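Local coordinates for AclR protein (Streptomyces galilaeus, PDB 2GEY), which is a putative hydroxylase of the SnoaL-like family, probably acting in the biosynthesis of aromatic polyketide antibiotics, at residues V14-W17 with N18-D21; D46-K49 with L50-G54; P125-R129 with L130-P134. All blocks are in the same frame, centred on the assembly; numbering follows the deposited sequence.

Contact 1: V14-W17 with N18-D21; sequences VAAW and NRWD
Asp-21 N donates to Ala-16 O over 2.9 Å in a nearly straight bond (N-H...O 167°), and Trp-20 N reaches Trp-17 O over 2.9 Å. This pair, with Trp-20 at positive phi (60°), is the Schellman motif that ends helix 3-18. The second bond is the less regular, its donor standing above the carbonyl plane of Trp-17. Upstream, Asn-18 N still makes a helical bond to Val-14 O, whereas Arg-19 N has two weak ones, to Ala-15 O and Ala-16 O.

The side chains follow the backbone's reversal. Arg-19 folds back over the last turn, one face of its guanidinium on Ala-16 CA, which lies 3.7 Å off the plane, displaced toward the rim. NH2 then donates almost in that plane to the anti side of Asp-21 OD2 (3.1 Å), a salt bridge; the other oxygen, OD1, accepts from Ser-23 OG and, weakly, from Gly-24 N at the start of helix 23-26. Asn-18 lies alongside Val-14, ND2 against CG1 (3.7 Å), while its OD1 accepts from Leu-63 N at the sheet. Asn-18 O sits over the centre of one face of the Trp-20 ring, whose NE1 donates to Leu-61 O. The Trp-17 indole packs on Leu-63 and Ile-25.

Capping thus joins two helices: Ala-16 O accepts the Schellman bond from Asp-21 N, and the carboxylate of Asp-21 links the end of one helix to the start of the next.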
loop_
_atom_site.group_PDB
_atom_site.type_symbol
_atom_site.label_atom_id
_atom_site.label_comp_id
_atom_site.label_asym_id
_atom_site.label_seq_id
_atom_site.Cartn_x
_atom_site.Cartn_y
_atom_site.Cartn_z
ATOM N N VAL A 14 5.965 16.146 7.727
ATOM C CA VAL A 14 4.558 15.856 8.065
ATOM C C VAL A 14 3.890 17.090 8.697
ATOM O O VAL A 14 2.775 17.480 8.318
ATOM C CB VAL A 14 4.440 14.625 9.009
ATOM C CG1 VAL A 14 3.012 14.435 9.490
ATOM C CG2 VAL A 14 4.921 13.349 8.313
ATOM N N ALA A 15 4.578 17.725 9.639
ATOM C CA ALA A 15 4.029 18.912 10.298
ATOM C C ALA A 15 3.752 20.019 9.283
ATOM O O ALA A 15 2.740 20.701 9.393
ATOM C CB ALA A 15 4.954 19.411 11.382
ATOM N N ALA A 16 4.640 20.175 8.296
ATOM C CA ALA A 16 4.465 21.148 7.222
ATOM C C ALA A 16 3.188 20.874 6.427
ATOM O O ALA A 16 2.408 21.793 6.169
ATOM C CB ALA A 16 5.677 21.159 6.299
ATOM N N TRP A 17 2.982 19.612 6.041
ATOM C CA TRP A 17 1.726 19.201 5.410
ATOM C C TRP A 17 0.544 19.614 6.275
ATOM O O TRP A 17 -0.447 20.132 5.775
ATOM C CB TRP A 17 1.671 17.683 5.202
ATOM C CG TRP A 17 2.147 17.247 3.842
ATOM C CD1 TRP A 17 3.212 16.455 3.561
ATOM C CD2 TRP A 17 1.555 17.587 2.587
ATOM N NE1 TRP A 17 3.326 16.282 2.200
ATOM C CE2 TRP A 17 2.324 16.974 1.580
ATOM C CE3 TRP A 17 0.452 18.358 2.217
ATOM C CZ2 TRP A 17 2.016 17.096 0.220
ATOM C CZ3 TRP A 17 0.147 18.482 0.863
ATOM C CH2 TRP A 17 0.932 17.850 -0.114
ATOM N N ASN A 18 0.657 19.368 7.570
ATOM C CA ASN A 18 -0.484 19.538 8.472
ATOM C C ASN A 18 -0.821 20.982 8.811
ATOM O O ASN A 18 -1.904 21.247 9.356
ATOM C CB ASN A 18 -0.283 18.714 9.745
ATOM C CG ASN A 18 -0.588 17.234 9.530
ATOM O OD1 ASN A 18 -1.310 16.870 8.587
ATOM N ND2 ASN A 18 -0.060 16.383 10.398
ATOM N N ARG A 19 0.093 21.898 8.511
ATOM C CA ARG A 19 -0.219 23.334 8.526
ATOM C C ARG A 19 -0.346 23.906 7.107
ATOM O O ARG A 19 -0.435 25.127 6.916
ATOM C CB ARG A 19 0.794 24.116 9.372
ATOM C CG ARG A 19 2.185 24.087 8.875
ATOM C CD ARG A 19 3.095 25.093 9.615
ATOM N NE ARG A 19 4.367 25.114 8.917
ATOM C CZ ARG A 19 5.371 24.276 9.140
ATOM N NH1 ARG A 19 5.309 23.385 10.112
ATOM N NH2 ARG A 19 6.461 24.356 8.392
ATOM N N TRP A 20 -0.400 23.012 6.123
ATOM C CA TRP A 20 -0.656 23.368 4.727
ATOM C C TRP A 20 0.391 24.322 4.140
ATOM O O TRP A 20 0.049 25.285 3.437
ATOM C CB TRP A 20 -2.084 23.918 4.592
ATOM C CG TRP A 20 -3.042 23.042 5.325
ATOM C CD1 TRP A 20 -3.332 21.739 5.048
ATOM C CD2 TRP A 20 -3.791 23.378 6.495
ATOM N NE1 TRP A 20 -4.225 21.251 5.959
ATOM C CE2 TRP A 20 -4.522 22.234 6.864
ATOM C CE3 TRP A 20 -3.906 24.533 7.274
ATOM C CZ2 TRP A 20 -5.369 22.212 7.970
ATOM C CZ3 TRP A 20 -4.746 24.509 8.377
ATOM C CH2 TRP A 20 -5.474 23.361 8.708
ATOM N N ASP A 21 1.659 24.011 4.419
ATOM C CA ASP A 21 2.812 24.822 4.035
ATOM C C ASP A 21 3.735 24.014 3.122
ATOM O O ASP A 21 4.631 23.324 3.598
ATOM C CB ASP A 21 3.579 25.244 5.293
ATOM C CG ASP A 21 4.883 25.977 4.980
ATOM O OD1 ASP A 21 5.054 26.479 3.851
ATOM O OD2 ASP A 21 5.739 26.050 5.880
#

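Contact 2: D46-K49 with L50-G54; sequences DMVK and LMEGG
Leu-50 N, Met-51 N, Glu-52 N and Gly-53 N donate in turn to the carbonyls of Asp-46, Met-47, Val-48 and Lys-49, the i to i+4 pattern of an unbroken alpha-helix, here the middle of helix 44-57. The four bonds are even in length. The shortest, Glu-52 N to Val-48 O at 2.8 Å, is also the straightest (167° at the hydrogen), and its donor lies nearly along the C=O axis. Met-51 N approaches Met-47 O in the carbonyl plane, whereas the donors to Asp-46 O and Lys-49 O are tilted from theirs. The series runs on through Gly-54 N, which donates to Leu-50 O, and before it the amide of Asp-46 is taken up by Ser-43 OG at the helix start. Every backbone N-H from Leu-50 to Gly-54 therefore has a carbonyl partner one turn back.

Around this frame the side chains lie in pairs one turn apart. Met-47 and Met-51 cross obliquely, CG of the first against SD of the second at 4.0 Å. Both also pack on Trp-29 of strand 29-30, so they belong to the face turned to the rest of the fold, where Met-51 is buried and touches Ile-25 and Leu-22. Val-48, which meets Trp-29 and Ile-26 as well, leans on the acidic side chain that follows it by a turn. With CG of Glu-52 anti to its carbonyl carbon (chi1 -70°), the chain runs back toward the preceding turn, and Glu-52 CD comes to rest 3.9 Å from Val-48 CG1.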
loop_
_atom_site.group_PDB
_atom_site.type_symbol
_atom_site.label_atom_id
_atom_site.label_comp_id
_atom_site.label_asym_id
_atom_site.label_seq_id
_atom_site.Cartn_x
_atom_site.Cartn_y
_atom_site.Cartn_z
ATOM N N ASP A 46 6.330 17.999 -11.696
ATOM C CA ASP A 46 5.047 17.311 -11.649
ATOM C C ASP A 46 4.646 16.999 -10.207
ATOM O O ASP A 46 3.472 17.090 -9.855
ATOM C CB ASP A 46 5.086 16.026 -12.483
ATOM C CG ASP A 46 5.100 16.301 -13.989
ATOM O OD1 ASP A 46 5.075 17.481 -14.396
ATOM O OD2 ASP A 46 5.139 15.332 -14.767
ATOM N N MET A 47 5.624 16.640 -9.380
ATOM C CA MET A 47 5.358 16.345 -7.976
ATOM C C MET A 47 4.772 17.568 -7.272
ATOM O O MET A 47 3.747 17.473 -6.593
ATOM C CB MET A 47 6.646 15.905 -7.283
ATOM C CG MET A 47 6.454 15.418 -5.851
ATOM S SD MET A 47 5.305 14.034 -5.673
ATOM C CE MET A 47 5.844 12.962 -6.992
ATOM N N VAL A 48 5.411 18.719 -7.446
ATOM C CA VAL A 48 4.921 19.945 -6.818
ATOM C C VAL A 48 3.511 20.290 -7.314
ATOM O O VAL A 48 2.669 20.696 -6.528
ATOM C CB VAL A 48 5.898 21.130 -7.014
ATOM C CG1 VAL A 48 5.274 22.438 -6.524
ATOM C CG2 VAL A 48 7.200 20.859 -6.264
ATOM N N LYS A 49 3.252 20.107 -8.608
ATOM C CA LYS A 49 1.911 20.332 -9.151
ATOM C C LYS A 49 0.858 19.440 -8.505
ATOM O O LYS A 49 -0.259 19.891 -8.257
ATOM C CB LYS A 49 1.886 20.140 -10.670
ATOM C CG LYS A 49 2.602 21.236 -11.405
ATOM C CD LYS A 49 2.609 21.012 -12.907
ATOM C CE LYS A 49 3.581 21.954 -13.589
ATOM N NZ LYS A 49 3.523 21.816 -15.070
ATOM N N LEU A 50 1.209 18.181 -8.248
ATOM C CA LEU A 50 0.288 17.244 -7.603
ATOM C C LEU A 50 0.048 17.654 -6.164
ATOM O O LEU A 50 -1.059 17.513 -5.646
ATOM C CB LEU A 50 0.846 15.820 -7.628
ATOM C CG LEU A 50 0.880 15.141 -8.996
ATOM C CD1 LEU A 50 1.716 13.876 -8.910
ATOM C CD2 LEU A 50 -0.534 14.834 -9.475
ATOM N N MET A 51 1.101 18.151 -5.518
ATOM C CA MET A 51 0.996 18.610 -4.138
ATOM C C MET A 51 0.078 19.830 -4.061
ATOM O O MET A 51 -0.815 19.882 -3.216
ATOM C CB MET A 51 2.385 18.934 -3.577
ATOM C CG MET A 51 3.267 17.700 -3.427
ATOM S SD MET A 51 5.016 18.079 -3.183
ATOM C CE MET A 51 4.986 18.727 -1.516
ATOM N N GLU A 52 0.294 20.794 -4.956
ATOM C CA GLU A 52 -0.534 22.005 -5.020
ATOM C C GLU A 52 -1.996 21.673 -5.324
ATOM O O GLU A 52 -2.909 22.208 -4.691
ATOM C CB GLU A 52 0.004 22.976 -6.084
ATOM C CG GLU A 52 1.339 23.621 -5.701
ATOM C CD GLU A 52 1.938 24.474 -6.807
ATOM O OE1 GLU A 52 1.743 24.160 -8.003
ATOM O OE2 GLU A 52 2.613 25.475 -6.476
ATOM N N GLY A 53 -2.210 20.807 -6.310
ATOM C CA GLY A 53 -3.564 20.416 -6.713
ATOM C C GLY A 53 -4.275 19.643 -5.619
ATOM O O GLY A 53 -5.474 19.822 -5.398
ATOM N N GLY A 54 -3.529 18.783 -4.932
ATOM C CA GLY A 54 -4.067 18.013 -3.819
ATOM C C GLY A 54 -4.504 18.904 -2.672
ATOM O O GLY A 54 -5.585 18.729 -2.112
#

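Contact 3: P125-R129 with L130-P134; sequences PLLVR and LGKLP
Leu-126 and Leu-130 slant across one another one helical turn apart, CG of the first 4.0 Å from CD1 of the second. Next, Leu-133 comes back over Leu-127, its CD1 3.8 Å from Leu-127 CB, while the CD2 methyl of Leu-127 lies against CB and CG of Lys-132. Val-128 crosses Leu-133 at about a right angle, CG2 touching CB. Leu-127 CG, anti to the carbonyl carbon (chi1 -67°), thus sits with Lys-132 at one methyl and Leu-133 at the other.

The returning chain is held by backbone bonds. Lys-132 N to Leu-127 O, 2.8 Å and almost head-on, and Gly-131 N to Val-128 O form the Schellman pair; Leu-133 N is an extra donor to Leu-127 O, at 3.3 Å from above the carbonyl plane. Val-128 O also accepts a hydrogen bond from a water (2.7 Å) whose other hydrogen bond goes to Leu-133 O, bridging helix and loop. Leu-127, Lys-132 and Leu-133 also pack on Leu-133 of the second subunit, and Arg-129 forms a salt bridge with Asp-135.

With Gly-131 at positive phi (79°), the apolar contacts of Leu-127 with Lys-132 and Leu-133 accompany a Schellman motif that closes helix 124-129 beside the second subunit.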
loop_
_atom_site.group_PDB
_atom_site.type_symbol
_atom_site.label_atom_id
_atom_site.label_comp_id
_atom_site.label_asym_id
_atom_site.label_seq_id
_atom_site.Cartn_x
_atom_site.Cartn_y
_atom_site.Cartn_z
ATOM N N PRO A 125 -10.108 4.031 -1.120
ATOM C CA PRO A 125 -11.247 4.595 -0.385
ATOM C C PRO A 125 -11.698 5.947 -0.941
ATOM O O PRO A 125 -12.894 6.254 -0.942
ATOM C CB PRO A 125 -10.714 4.770 1.047
ATOM C CG PRO A 125 -9.439 4.048 1.107
ATOM C CD PRO A 125 -8.903 3.937 -0.273
ATOM N N LEU A 126 -10.742 6.744 -1.407
ATOM C CA LEU A 126 -11.059 8.026 -2.022
ATOM C C LEU A 126 -11.762 7.828 -3.356
ATOM O O LEU A 126 -12.724 8.537 -3.673
ATOM C CB LEU A 126 -9.786 8.856 -2.219
ATOM C CG LEU A 126 -9.956 10.230 -2.878
ATOM C CD1 LEU A 126 -10.895 11.112 -2.067
ATOM C CD2 LEU A 126 -8.602 10.903 -3.039
ATOM N N LEU A 127 -11.284 6.867 -4.142
ATOM C CA LEU A 127 -11.905 6.575 -5.434
ATOM C C LEU A 127 -13.365 6.152 -5.280
ATOM O O LEU A 127 -14.204 6.508 -6.112
ATOM C CB LEU A 127 -11.114 5.515 -6.202
ATOM C CG LEU A 127 -9.715 5.943 -6.658
ATOM C CD1 LEU A 127 -8.890 4.723 -7.058
ATOM C CD2 LEU A 127 -9.785 6.951 -7.799
ATOM N N VAL A 128 -13.665 5.415 -4.213
ATOM C CA VAL A 128 -15.045 5.054 -3.898
ATOM C C VAL A 128 -15.868 6.308 -3.566
ATOM O O VAL A 128 -16.974 6.481 -4.087
ATOM C CB VAL A 128 -15.109 4.022 -2.749
ATOM C CG1 VAL A 128 -16.553 3.773 -2.314
ATOM C CG2 VAL A 128 -14.470 2.722 -3.188
ATOM N N ARG A 129 -15.322 7.184 -2.720
ATOM C CA ARG A 129 -16.013 8.416 -2.320
ATOM C C ARG A 129 -16.277 9.348 -3.493
ATOM O O ARG A 129 -17.303 10.041 -3.530
ATOM C CB ARG A 129 -15.221 9.164 -1.246
ATOM C CG ARG A 129 -15.297 8.535 0.124
ATOM C CD ARG A 129 -16.672 8.707 0.772
ATOM N NE ARG A 129 -17.087 7.441 1.372
ATOM C CZ ARG A 129 -18.010 6.605 0.892
ATOM N NH1 ARG A 129 -18.709 6.878 -0.209
ATOM N NH2 ARG A 129 -18.250 5.475 1.546
ATOM N N LEU A 130 -15.360 9.359 -4.454
ATOM C CA LEU A 130 -15.517 10.176 -5.647
ATOM C C LEU A 130 -16.331 9.500 -6.746
ATOM O O LEU A 130 -16.521 10.086 -7.812
ATOM C CB LEU A 130 -14.147 10.568 -6.194
ATOM C CG LEU A 130 -13.334 11.461 -5.257
ATOM C CD1 LEU A 130 -12.035 11.810 -5.901
ATOM C CD2 LEU A 130 -14.084 12.718 -4.885
ATOM N N GLY A 131 -16.796 8.274 -6.494
ATOM C CA GLY A 131 -17.661 7.562 -7.426
ATOM C C GLY A 131 -16.947 6.907 -8.595
ATOM O O GLY A 131 -17.593 6.509 -9.575
ATOM N N LYS A 132 -15.625 6.788 -8.503
ATOM C CA LYS A 132 -14.829 6.168 -9.562
ATOM C C LYS A 132 -14.868 4.651 -9.451
ATOM O O LYS A 132 -14.652 3.946 -10.439
ATOM C CB LYS A 132 -13.376 6.634 -9.490
ATOM C CG LYS A 132 -13.177 8.133 -9.639
ATOM C CD LYS A 132 -13.577 8.614 -11.024
ATOM C CE LYS A 132 -12.969 9.972 -11.337
ATOM N NZ LYS A 132 -11.484 9.886 -11.435
ATOM N N LEU A 133 -15.093 4.162 -8.233
ATOM C CA LEU A 133 -15.302 2.741 -7.977
ATOM C C LEU A 133 -16.621 2.549 -7.243
ATOM O O LEU A 133 -17.048 3.424 -6.493
ATOM C CB LEU A 133 -14.171 2.175 -7.123
ATOM C CG LEU A 133 -12.774 2.234 -7.732
ATOM C CD1 LEU A 133 -11.745 1.811 -6.705
ATOM C CD2 LEU A 133 -12.686 1.365 -8.978
ATOM N N PRO A 134 -17.270 1.390 -7.442
ATOM C CA PRO A 134 -18.542 1.152 -6.768
ATOM C C PRO A 134 -18.409 1.118 -5.253
ATOM O O PRO A 134 -17.404 0.644 -4.734
ATOM C CB PRO A 134 -18.957 -0.239 -7.269
ATOM C CG PRO A 134 -18.136 -0.496 -8.465
ATOM C CD PRO A 134 -16.870 0.252 -8.286
HETATM O O HOH W 1 -18.796 4.988 -5.344
#

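From the N terminus, contact 1 closes the turn at the end of helix 3-18 and passes the chain to helix 23-26. Contact 2 closes no loop; it is a run of helix 44-57. The two follow one another along the chain and also touch, for Trp-17 CZ2 packs on Met-51 CE at 3.8 Å, tying helix 3-18 to helix 44-57. Contact 3 comes after the last strand, 113-122, where helix 124-129 ends and the chain heads for helix 138-155. It stands apart, its nearest atoms about 8 Å from contact 2 and about 12 Å from contact 1, and faces the second subunit. All three lie in series, none nested or crossing.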